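Side-chain contacts in 2-hydroxyisobutyryl-CoA mutase large subunit (Aquincola tertiaricarbonis, PDB 4R3U), which catalyses, together with a small cobalamin-binding subunit, the interconversion of 2-hydroxyisobutyryl-CoA and (S)-3-hydroxybutyryl-CoA, supplying the substrate-binding part of the enzyme: residues A269-N274 with L296-V301; A321-E326 with K432-L437; A530-E535 with E558-I563. All blocks are in the same frame, centred on the assembly; numbering follows the deposited sequence.

Contact 1: A269-N274 with L296-V301; sequences AFTLAN and LAFFFV. With 3HC (3-hydroxybutanoyl-coenzyme A), chain E.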
loop_
_atom_site.group_PDB
_atom_site.type_symbol
_atom_site.label_atom_id
_atom_site.label_comp_id
_atom_site.label_asym_id
_atom_site.label_seq_id
_atom_site.Cartn_x
_atom_site.Cartn_y
_atom_site.Cartn_z
ATOM N N ALA A 269 -12.584 15.313 -17.819
ATOM C CA ALA A 269 -13.272 16.120 -18.833
ATOM C C ALA A 269 -13.191 17.622 -18.639
ATOM O O ALA A 269 -12.976 18.325 -19.613
ATOM C CB ALA A 269 -14.718 15.680 -18.965
ATOM N N PHE A 270 -13.341 18.127 -17.395
ATOM C CA PHE A 270 -13.283 19.578 -17.136
ATOM C C PHE A 270 -11.868 20.150 -17.310
ATOM O O PHE A 270 -11.733 21.299 -17.732
ATOM C CB PHE A 270 -13.910 19.945 -15.778
ATOM C CG PHE A 270 -15.361 19.546 -15.547
ATOM C CD1 PHE A 270 -16.149 19.063 -16.592
ATOM C CD2 PHE A 270 -15.945 19.690 -14.298
ATOM C CE1 PHE A 270 -17.476 18.712 -16.380
ATOM C CE2 PHE A 270 -17.291 19.382 -14.106
ATOM C CZ PHE A 270 -18.038 18.876 -15.141
ATOM N N THR A 271 -10.828 19.324 -17.077
ATOM C CA THR A 271 -9.432 19.701 -17.266
ATOM C C THR A 271 -9.158 19.813 -18.765
ATOM O O THR A 271 -8.521 20.788 -19.209
ATOM C CB THR A 271 -8.486 18.715 -16.561
ATOM O OG1 THR A 271 -8.874 18.605 -15.201
ATOM C CG2 THR A 271 -7.029 19.157 -16.618
ATOM N N LEU A 272 -9.658 18.837 -19.541
ATOM C CA LEU A 272 -9.535 18.878 -20.991
ATOM C C LEU A 272 -10.304 20.060 -21.599
ATOM O O LEU A 272 -9.784 20.703 -22.515
ATOM C CB LEU A 272 -9.894 17.536 -21.629
ATOM C CG LEU A 272 -8.881 16.414 -21.350
ATOM C CD1 LEU A 272 -9.271 15.145 -22.053
ATOM C CD2 LEU A 272 -7.452 16.823 -21.730
ATOM N N ALA A 273 -11.478 20.423 -21.014
ATOM C CA ALA A 273 -12.275 21.597 -21.442
ATOM C C ALA A 273 -11.444 22.881 -21.302
ATOM O O ALA A 273 -11.441 23.720 -22.204
ATOM C CB ALA A 273 -13.564 21.689 -20.634
ATOM N N ASN A 274 -10.699 22.992 -20.188
ATOM C CA ASN A 274 -9.795 24.102 -19.864
ATOM C C ASN A 274 -8.610 24.151 -20.828
ATOM O O ASN A 274 -8.270 25.236 -21.310
ATOM C CB ASN A 274 -9.330 24.010 -18.410
ATOM C CG ASN A 274 -10.393 24.444 -17.416
ATOM O OD1 ASN A 274 -11.396 25.082 -17.771
ATOM N ND2 ASN A 274 -10.163 24.187 -16.132
ATOM N N LEU A 296 3.265 22.062 -22.505
ATOM C CA LEU A 296 2.064 22.075 -21.676
ATOM C C LEU A 296 2.156 20.848 -20.774
ATOM O O LEU A 296 2.772 19.841 -21.149
ATOM C CB LEU A 296 0.779 21.982 -22.533
ATOM C CG LEU A 296 0.415 23.167 -23.428
ATOM C CD1 LEU A 296 -0.699 22.785 -24.386
ATOM C CD2 LEU A 296 0.015 24.382 -22.602
ATOM N N ALA A 297 1.560 20.929 -19.590
ATOM C CA ALA A 297 1.561 19.845 -18.606
ATOM C C ALA A 297 0.277 19.910 -17.795
ATOM O O ALA A 297 -0.452 20.917 -17.834
ATOM C CB ALA A 297 2.791 19.940 -17.700
ATOM N N PHE A 298 -0.013 18.821 -17.087
ATOM C CA PHE A 298 -1.236 18.628 -16.297
ATOM C C PHE A 298 -0.954 18.207 -14.861
ATOM O O PHE A 298 0.179 17.862 -14.507
ATOM C CB PHE A 298 -2.121 17.577 -16.992
ATOM C CG PHE A 298 -2.581 17.996 -18.359
ATOM C CD1 PHE A 298 -1.751 17.841 -19.470
ATOM C CD2 PHE A 298 -3.822 18.587 -18.539
ATOM C CE1 PHE A 298 -2.155 18.288 -20.729
ATOM C CE2 PHE A 298 -4.234 19.010 -19.810
ATOM C CZ PHE A 298 -3.395 18.866 -20.888
ATOM N N PHE A 299 -1.996 18.249 -14.035
ATOM C CA PHE A 299 -1.929 17.843 -12.636
ATOM C C PHE A 299 -3.228 17.132 -12.278
ATOM O O PHE A 299 -4.313 17.715 -12.340
ATOM C CB PHE A 299 -1.635 19.066 -11.725
ATOM C CG PHE A 299 -1.797 18.898 -10.226
ATOM C CD1 PHE A 299 -1.422 17.716 -9.590
ATOM C CD2 PHE A 299 -2.250 19.947 -9.444
ATOM C CE1 PHE A 299 -1.545 17.574 -8.214
ATOM C CE2 PHE A 299 -2.356 19.811 -8.051
ATOM C CZ PHE A 299 -1.978 18.633 -7.441
ATOM N N PHE A 300 -3.116 15.850 -11.930
ATOM C CA PHE A 300 -4.277 15.020 -11.564
ATOM C C PHE A 300 -4.139 14.374 -10.184
ATOM O O PHE A 300 -3.038 14.226 -9.670
ATOM C CB PHE A 300 -4.544 13.955 -12.650
ATOM C CG PHE A 300 -4.902 14.569 -13.984
ATOM C CD1 PHE A 300 -6.111 15.251 -14.157
ATOM C CD2 PHE A 300 -4.013 14.508 -15.059
ATOM C CE1 PHE A 300 -6.424 15.846 -15.380
ATOM C CE2 PHE A 300 -4.337 15.089 -16.282
ATOM C CZ PHE A 300 -5.531 15.768 -16.435
ATOM N N VAL A 301 -5.257 13.990 -9.602
ATOM C CA VAL A 301 -5.289 13.265 -8.335
ATOM C C VAL A 301 -5.155 11.757 -8.657
ATOM O O VAL A 301 -5.459 11.323 -9.782
ATOM C CB VAL A 301 -6.634 13.548 -7.546
ATOM C CG1 VAL A 301 -7.845 12.924 -8.244
ATOM C CG2 VAL A 301 -6.553 13.088 -6.105
HETATM N N1A 3HC E . 13.865 8.807 -20.724
HETATM C C2A 3HC E . 14.655 9.976 -21.172
HETATM N N3A 3HC E . 14.258 11.212 -20.486
HETATM C C4A 3HC E . 13.280 11.221 -19.548
HETATM C C5A 3HC E . 12.607 10.102 -19.206
HETATM C C6A 3HC E . 12.889 8.924 -19.806
HETATM N N6A 3HC E . 12.188 7.855 -19.430
HETATM N N7A 3HC E . 11.729 10.442 -18.258
HETATM C C8A 3HC E . 11.861 11.742 -18.013
HETATM N N9A 3HC E . 12.793 12.228 -18.827
HETATM C C1B 3HC E . 13.306 13.627 -18.945
HETATM C C2B 3HC E . 12.250 14.597 -19.433
HETATM O O2B 3HC E . 12.192 14.641 -20.863
HETATM C C3B 3HC E . 12.728 15.911 -18.840
HETATM O O3B 3HC E . 13.776 16.494 -19.653
HETATM P P3B 3HC E . 13.828 18.060 -20.046
HETATM O O7A 3HC E . 13.919 18.731 -18.733
HETATM O O8A 3HC E . 15.066 18.125 -20.861
HETATM O O9A 3HC E . 12.563 18.244 -20.792
HETATM C C4B 3HC E . 13.341 15.496 -17.507
HETATM O O4B 3HC E . 13.702 14.087 -17.633
HETATM C C5B 3HC E . 12.360 15.738 -16.345
HETATM O O5B 3HC E . 11.294 14.763 -16.385
HETATM P P1A 3HC E . 9.726 15.146 -16.605
HETATM O O1A 3HC E . 9.572 16.429 -17.344
HETATM O O2A 3HC E . 9.032 13.955 -17.124
HETATM O O3A 3HC E . 9.329 15.279 -15.017
HETATM P P2A 3HC E . 9.225 16.639 -14.133
HETATM O O4A 3HC E . 8.896 16.250 -12.754
HETATM O O5A 3HC E . 10.390 17.528 -14.365
HETATM O O6A 3HC E . 7.971 17.325 -14.811
HETATM C CBP 3HC E . 5.663 18.003 -15.103
HETATM C CCP 3HC E . 6.616 16.857 -14.699
HETATM C CDP 3HC E . 5.875 18.239 -16.605
HETATM C CEP 3HC E . 4.212 17.555 -14.898
HETATM C CAP 3HC E . 5.981 19.314 -14.307
HETATM O OAP 3HC E . 5.215 20.465 -14.726
HETATM C C9P 3HC E . 6.046 19.189 -12.758
HETATM O O9P 3HC E . 7.092 18.875 -12.186
HETATM N N8P 3HC E . 4.935 19.535 -12.088
HETATM C C7P 3HC E . 4.899 19.526 -10.621
HETATM C C6P 3HC E . 3.628 20.198 -10.120
HETATM C C5P 3HC E . 3.492 20.122 -8.596
HETATM O O5P 3HC E . 4.279 19.487 -7.888
HETATM N N4P 3HC E . 2.444 20.810 -8.131
HETATM C C3P 3HC E . 2.111 20.859 -6.715
HETATM C C2P 3HC E . 0.642 21.168 -6.603
HETATM S S1P 3HC E . 0.081 21.160 -4.873
HETATM C C1 3HC E . -1.634 21.608 -5.189
HETATM O O1 3HC E . -1.978 22.462 -6.004
HETATM C C2 3HC E . -2.705 20.793 -4.443
HETATM C C3 3HC E . -2.866 21.237 -2.987
HETATM O O3 3HC E . -1.614 21.128 -2.319
HETATM C C4 3HC E . -3.402 22.674 -2.895
#

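Contact 2: A321-E326 with K432-L437; sequences AKIMKE and KIFEIL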
loop_
_atom_site.group_PDB
_atom_site.type_symbol
_atom_site.label_atom_id
_atom_site.label_comp_id
_atom_site.label_asym_id
_atom_site.label_seq_id
_atom_site.Cartn_x
_atom_site.Cartn_y
_atom_site.Cartn_z
ATOM N N ALA A 321 -3.983 13.199 -26.797
ATOM C CA ALA A 321 -3.301 12.946 -28.073
ATOM C C ALA A 321 -4.231 13.236 -29.254
ATOM O O ALA A 321 -3.850 14.001 -30.156
ATOM C CB ALA A 321 -2.814 11.519 -28.140
ATOM N N LYS A 322 -5.473 12.668 -29.201
ATOM C CA LYS A 322 -6.486 12.805 -30.241
ATOM C C LYS A 322 -6.900 14.252 -30.479
ATOM O O LYS A 322 -7.031 14.650 -31.630
ATOM C CB LYS A 322 -7.688 11.885 -29.967
ATOM C CG LYS A 322 -7.356 10.419 -30.190
ATOM C CD LYS A 322 -8.461 9.456 -29.776
ATOM C CE LYS A 322 -8.122 8.063 -30.265
ATOM N NZ LYS A 322 -9.250 7.111 -30.089
ATOM N N ILE A 323 -7.060 15.038 -29.392
ATOM C CA ILE A 323 -7.465 16.457 -29.427
ATOM C C ILE A 323 -6.386 17.290 -30.113
ATOM O O ILE A 323 -6.687 18.037 -31.040
ATOM C CB ILE A 323 -7.796 16.981 -27.995
ATOM C CG1 ILE A 323 -9.084 16.328 -27.428
ATOM C CG2 ILE A 323 -7.897 18.501 -27.952
ATOM C CD1 ILE A 323 -9.215 16.473 -25.821
ATOM N N MET A 324 -5.132 17.150 -29.653
ATOM C CA MET A 324 -3.967 17.865 -30.175
ATOM C C MET A 324 -3.710 17.579 -31.657
ATOM O O MET A 324 -3.547 18.526 -32.439
ATOM C CB MET A 324 -2.728 17.594 -29.294
ATOM C CG MET A 324 -2.896 18.068 -27.843
ATOM S SD MET A 324 -3.581 19.752 -27.599
ATOM C CE MET A 324 -2.191 20.695 -27.904
ATOM N N LYS A 325 -3.775 16.298 -32.058
ATOM C CA LYS A 325 -3.605 15.889 -33.445
ATOM C C LYS A 325 -4.791 16.272 -34.308
ATOM O O LYS A 325 -4.607 16.978 -35.300
ATOM C CB LYS A 325 -3.335 14.371 -33.568
ATOM C CG LYS A 325 -2.892 13.958 -34.979
ATOM C CD LYS A 325 -3.152 12.488 -35.281
ATOM C CE LYS A 325 -2.174 11.984 -36.294
ATOM N NZ LYS A 325 -2.041 10.506 -36.232
ATOM N N GLU A 326 -5.999 15.769 -33.963
ATOM C CA GLU A 326 -7.206 15.961 -34.767
ATOM C C GLU A 326 -7.822 17.329 -34.719
ATOM O O GLU A 326 -8.176 17.862 -35.780
ATOM C CB GLU A 326 -8.251 14.860 -34.528
ATOM C CG GLU A 326 -7.761 13.436 -34.792
ATOM C CD GLU A 326 -7.284 13.011 -36.175
ATOM O OE1 GLU A 326 -7.832 13.513 -37.186
ATOM O OE2 GLU A 326 -6.416 12.110 -36.244
ATOM N N LYS A 432 -16.947 8.827 -22.684
ATOM C CA LYS A 432 -17.673 9.680 -21.730
ATOM C C LYS A 432 -17.053 11.054 -21.631
ATOM O O LYS A 432 -17.792 12.037 -21.538
ATOM C CB LYS A 432 -17.830 9.014 -20.354
ATOM C CG LYS A 432 -18.778 7.809 -20.311
ATOM C CD LYS A 432 -20.258 8.171 -20.313
ATOM C CE LYS A 432 -21.090 6.991 -20.768
ATOM N NZ LYS A 432 -22.463 7.396 -21.182
ATOM N N ILE A 433 -15.701 11.137 -21.730
ATOM C CA ILE A 433 -14.950 12.408 -21.746
ATOM C C ILE A 433 -15.308 13.200 -23.012
ATOM O O ILE A 433 -15.650 14.376 -22.906
ATOM C CB ILE A 433 -13.411 12.193 -21.628
ATOM C CG1 ILE A 433 -12.975 11.879 -20.170
ATOM C CG2 ILE A 433 -12.599 13.375 -22.220
ATOM C CD1 ILE A 433 -11.662 10.974 -20.079
ATOM N N PHE A 434 -15.239 12.555 -24.200
ATOM C CA PHE A 434 -15.542 13.237 -25.461
ATOM C C PHE A 434 -16.963 13.784 -25.527
ATOM O O PHE A 434 -17.171 14.903 -26.003
ATOM C CB PHE A 434 -15.174 12.389 -26.688
ATOM C CG PHE A 434 -13.700 12.411 -26.981
ATOM C CD1 PHE A 434 -13.025 13.614 -27.143
ATOM C CD2 PHE A 434 -12.982 11.227 -27.107
ATOM C CE1 PHE A 434 -11.653 13.631 -27.381
ATOM C CE2 PHE A 434 -11.605 11.248 -27.338
ATOM C CZ PHE A 434 -10.953 12.442 -27.482
ATOM N N GLU A 435 -17.912 13.003 -24.994
ATOM C CA GLU A 435 -19.332 13.265 -24.842
ATOM C C GLU A 435 -19.519 14.547 -23.988
ATOM O O GLU A 435 -20.323 15.391 -24.358
ATOM C CB GLU A 435 -19.908 12.041 -24.125
ATOM C CG GLU A 435 -21.334 11.654 -24.421
ATOM C CD GLU A 435 -21.603 10.260 -23.900
ATOM O OE1 GLU A 435 -21.985 10.131 -22.715
ATOM O OE2 GLU A 435 -21.371 9.287 -24.657
ATOM N N ILE A 436 -18.744 14.717 -22.887
ATOM C CA ILE A 436 -18.788 15.915 -22.039
ATOM C C ILE A 436 -18.212 17.129 -22.766
ATOM O O ILE A 436 -18.841 18.191 -22.789
ATOM C CB ILE A 436 -18.132 15.700 -20.650
ATOM C CG1 ILE A 436 -18.902 14.632 -19.806
ATOM C CG2 ILE A 436 -17.928 17.051 -19.890
ATOM C CD1 ILE A 436 -18.421 14.512 -18.279
ATOM N N LEU A 437 -17.020 16.961 -23.365
ATOM C CA LEU A 437 -16.311 17.986 -24.145
ATOM C C LEU A 437 -17.189 18.558 -25.285
ATOM O O LEU A 437 -17.102 19.751 -25.597
ATOM C CB LEU A 437 -15.005 17.406 -24.730
ATOM C CG LEU A 437 -13.843 17.189 -23.761
ATOM C CD1 LEU A 437 -12.664 16.618 -24.496
ATOM C CD2 LEU A 437 -13.433 18.489 -23.090
#

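Contact 3: A530-E535 with E558-I563; sequences AVAKDE and EKLKGI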
loop_
_atom_site.group_PDB
_atom_site.type_symbol
_atom_site.label_atom_id
_atom_site.label_comp_id
_atom_site.label_asym_id
_atom_site.label_seq_id
_atom_site.Cartn_x
_atom_site.Cartn_y
_atom_site.Cartn_z
ATOM N N ALA A 530 -0.036 50.405 -19.249
ATOM C CA ALA A 530 -0.018 50.633 -20.694
ATOM C C ALA A 530 0.160 49.315 -21.483
ATOM O O ALA A 530 -0.474 49.134 -22.530
ATOM C CB ALA A 530 1.078 51.618 -21.055
ATOM N N VAL A 531 1.007 48.404 -20.964
ATOM C CA VAL A 531 1.269 47.080 -21.522
ATOM C C VAL A 531 0.010 46.231 -21.326
ATOM O O VAL A 531 -0.379 45.517 -22.255
ATOM C CB VAL A 531 2.513 46.424 -20.868
ATOM C CG1 VAL A 531 2.674 44.966 -21.289
ATOM C CG2 VAL A 531 3.777 47.218 -21.179
ATOM N N ALA A 532 -0.641 46.328 -20.129
ATOM C CA ALA A 532 -1.869 45.590 -19.810
ATOM C C ALA A 532 -3.045 46.088 -20.656
ATOM O O ALA A 532 -3.889 45.287 -21.044
ATOM C CB ALA A 532 -2.188 45.698 -18.334
ATOM N N LYS A 533 -3.069 47.404 -20.992
ATOM C CA LYS A 533 -4.116 48.013 -21.826
ATOM C C LYS A 533 -4.071 47.509 -23.277
ATOM O O LYS A 533 -5.065 47.633 -23.996
ATOM C CB LYS A 533 -4.071 49.547 -21.756
ATOM C CG LYS A 533 -4.811 50.136 -20.568
ATOM C CD LYS A 533 -4.903 51.647 -20.734
ATOM C CE LYS A 533 -5.612 52.353 -19.603
ATOM N NZ LYS A 533 -7.090 52.231 -19.709
ATOM N N ASP A 534 -2.930 46.935 -23.698
ATOM C CA ASP A 534 -2.780 46.369 -25.035
ATOM C C ASP A 534 -2.813 44.848 -24.878
ATOM O O ASP A 534 -1.836 44.266 -24.393
ATOM C CB ASP A 534 -1.463 46.837 -25.677
ATOM C CG ASP A 534 -1.266 46.458 -27.139
ATOM O OD1 ASP A 534 -2.035 45.612 -27.646
ATOM O OD2 ASP A 534 -0.334 47.008 -27.776
ATOM N N GLU A 535 -3.956 44.209 -25.265
ATOM C CA GLU A 535 -4.193 42.756 -25.156
ATOM C C GLU A 535 -3.187 41.903 -25.950
ATOM O O GLU A 535 -2.992 40.734 -25.626
ATOM C CB GLU A 535 -5.637 42.373 -25.576
ATOM C CG GLU A 535 -6.812 43.048 -24.878
ATOM C CD GLU A 535 -7.123 42.621 -23.457
ATOM O OE1 GLU A 535 -7.265 41.400 -23.214
ATOM O OE2 GLU A 535 -7.052 43.489 -22.559
ATOM N N GLU A 558 -2.129 45.476 -7.152
ATOM C CA GLU A 558 -3.000 46.636 -6.893
ATOM C C GLU A 558 -3.097 47.579 -8.046
ATOM O O GLU A 558 -4.205 48.014 -8.367
ATOM C CB GLU A 558 -2.630 47.366 -5.607
ATOM C CG GLU A 558 -2.936 46.561 -4.358
ATOM C CD GLU A 558 -4.348 46.019 -4.220
ATOM O OE1 GLU A 558 -5.304 46.831 -4.190
ATOM O OE2 GLU A 558 -4.488 44.776 -4.117
ATOM N N LYS A 559 -1.949 47.882 -8.698
ATOM C CA LYS A 559 -1.885 48.760 -9.868
ATOM C C LYS A 559 -2.828 48.253 -10.986
ATOM O O LYS A 559 -3.581 49.040 -11.560
ATOM C CB LYS A 559 -0.430 48.862 -10.369
ATOM C CG LYS A 559 -0.210 49.937 -11.406
ATOM C CD LYS A 559 -0.259 51.315 -10.780
ATOM C CE LYS A 559 -0.102 52.424 -11.782
ATOM N NZ LYS A 559 -0.066 53.750 -11.106
ATOM N N LEU A 560 -2.807 46.922 -11.253
ATOM C CA LEU A 560 -3.623 46.290 -12.293
ATOM C C LEU A 560 -5.118 46.195 -11.971
ATOM O O LEU A 560 -5.926 46.181 -12.906
ATOM C CB LEU A 560 -3.020 44.973 -12.814
ATOM C CG LEU A 560 -1.611 45.055 -13.432
ATOM C CD1 LEU A 560 -1.167 43.693 -13.941
ATOM C CD2 LEU A 560 -1.542 46.068 -14.593
ATOM N N LYS A 561 -5.489 46.199 -10.659
ATOM C CA LYS A 561 -6.887 46.206 -10.203
ATOM C C LYS A 561 -7.602 47.513 -10.642
ATOM O O LYS A 561 -8.796 47.488 -10.932
ATOM C CB LYS A 561 -6.972 46.071 -8.683
ATOM C CG LYS A 561 -6.917 44.640 -8.187
ATOM C CD LYS A 561 -6.867 44.629 -6.673
ATOM C CE LYS A 561 -6.911 43.235 -6.108
ATOM N NZ LYS A 561 -6.613 43.229 -4.653
ATOM N N GLY A 562 -6.847 48.614 -10.719
ATOM C CA GLY A 562 -7.312 49.926 -11.167
ATOM C C GLY A 562 -7.859 49.966 -12.585
ATOM O O GLY A 562 -8.755 50.770 -12.875
ATOM N N ILE A 563 -7.335 49.093 -13.484
ATOM C CA ILE A 563 -7.819 48.999 -14.876
ATOM C C ILE A 563 -8.712 47.765 -15.146
ATOM O O ILE A 563 -9.516 47.785 -16.078
ATOM C CB ILE A 563 -6.696 49.174 -15.955
ATOM C CG1 ILE A 563 -5.624 48.069 -15.881
ATOM C CG2 ILE A 563 -6.075 50.579 -15.924
ATOM C CD1 ILE A 563 -5.200 47.565 -17.236
#

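Contact 1: A269-N274 with L296-V301
Thr271 meets two phenylalanines of the strand at once, and its methyl group does most of the touching. CG2 stands anti to the backbone N and reaches the CD2 atom of Phe298 at 3.8 Å, at the edge of that ring and near its plane. The same CG2 lies 3.6 Å from CE1 of Phe300, whose ring it approaches obliquely, the two side chains arriving from opposite directions. With CG2 turned to the rings, OG1 lies beside the backbone N (chi1 -54°), where it hydrogen-bonds Glu267 O one turn back; the hydroxyl is thus satisfied within its own helix although it is buried against aromatic carbon. The next residue, Leu272, brings CD2 to 4.3 Å from CE2 of Phe298, widening the apolar contact round this ring. The ring of Phe299 is carried away from the helix, to the bound 3-hydroxybutanoyl-CoA: its CE2 is 3.4 Å from the thioester oxygen O1, and its CZ is 3.7 Å from C2P. Cutting this ring back to a methyl, as in an alanine, is likely to open a gap beside the thioester and leave the acyl end without the ring that borders it. No hydrogen bond joins the two segments. The axis of 269-274 lies at 168° to that of 298-301, close to antiparallel, and helix 264-283 is the helix of the beta-alpha-beta crossover from strand 252-253 to strand 298-302 of the TIM barrel. Tyr320 of helix 306-327 meets the Phe298 ring edge-to-face, while Ile433 and Leu437 of helix 420-442 pack against Leu272.

Contact 2: A321-E326 with K432-L437
Ile323 overlaps the rim of the Phe434 ring, sliding past it in the opposite direction. The contact is made by CG1, which sits 3.7 Å from CE1 of Phe434 and near the ring plane, so the isoleucine meets the edge of the aromatic group. CG1 is anti to its own carbonyl carbon (chi1 -68°), which carries the longer branch of the side chain toward the other helix. Its terminal CD1 then meets CD1 of Leu437 tip to tip at 3.7 Å. Phe434 and Leu437 are three positions apart on the same helix, and Ile323 therefore touches two side chains on one face of that helix. At the neighbouring ring atom, CB of Lys322 comes obliquely to within 4.1 Å of CZ of Phe434. The rest of the Lys322 chain runs extended from CG, and its ammonium group forms salt bridges with Glu430, on the same helix as Phe434, and with Asp73. An aliphatic root thus packs against the aromatic ring while the charged end ties the two helices together through Glu430. Helix 306-327 is the barrel helix between strands 298-302 and 340-344, whereas helix 420-442 lies against the outside of the TIM barrel. The axes of 321-326 and 432-437 are inclined at 51° and come no closer than 12.9 Å, a wide separation, bridged here by Ile323, Phe434 and Leu437. Phe434 and Ile433 also touch Cys319, one turn earlier on the barrel helix, and Ile433 and Ile436 turn to Leu265 of helix 264-283. Away from the interface, Lys432 NZ bonds the syn lone pair of Glu435 OE1 at 3.2 Å, a salt bridge within the outer helix.

Contact 3: A530-E535 with E558-I563
Ile563 meets both Ala532 and Lys533 through arms that divide at its CB. One arm is the methyl CG2, which lies 4.1 Å from CE of Lys533; the two side chains cross obliquely, so a branch of one touches the last carbon of the lysine chain. The second arm starts at CG1, held between the backbone N and the carbonyl carbon (chi1 63°), the crowded position for a helical residue. From there the tip, CD1, reaches the methyl CB of Ala532 at 3.7 Å. That methyl has a second neighbour, CD2 of Leu560, at 3.8 Å, and so Ala532 points into the angle formed by two side chains one turn apart. The small side chain is consistent with the close approach of the backbones, 7.8 Å between the CA atoms of Ala532 and Leu560. These segments lie in the helical region at the C-terminal end of the chain, where the end part of helix 518-532 packs on helix 553-564; helix 540-549 lies between them in the chain. Leu560 also touches Leu528, and Ile563 touches Val529, extending the apolar seam back along helix 518-532. The carbonyls of Val531 and Ala532 accept hydrogen bonds from Arg231, which fastens this part of the chain to helix 226-243 of the barrel. On helix 553-564, Lys559 forms a salt bridge with Asp526, a charged link between the same two helices. Lys561 NZ bonds Glu558 OE2 at 2.7 Å from the syn side, 18° out of the carboxylate plane.

Overall arrangement
Contact 1 lies in the barrel wall and is wholly buried, one side of its strand facing the substrate; contacts 2 and 3 are partly buried and away from the annotated sites. Contacts 1 and 2 adjoin, their centres about 12 Å apart, because helix 420-442 packs on helix 264-283, and because strand 298-302 leads directly into helix 306-327. Contact 3 stands apart in the C-terminal helices, its centre about 29 Å from that of contact 1 and 35 Å from that of contact 2. All three interfaces are apolar, but aromatic rings dominate the first, aliphatic groups the third, and lysines enter only the two outer ones.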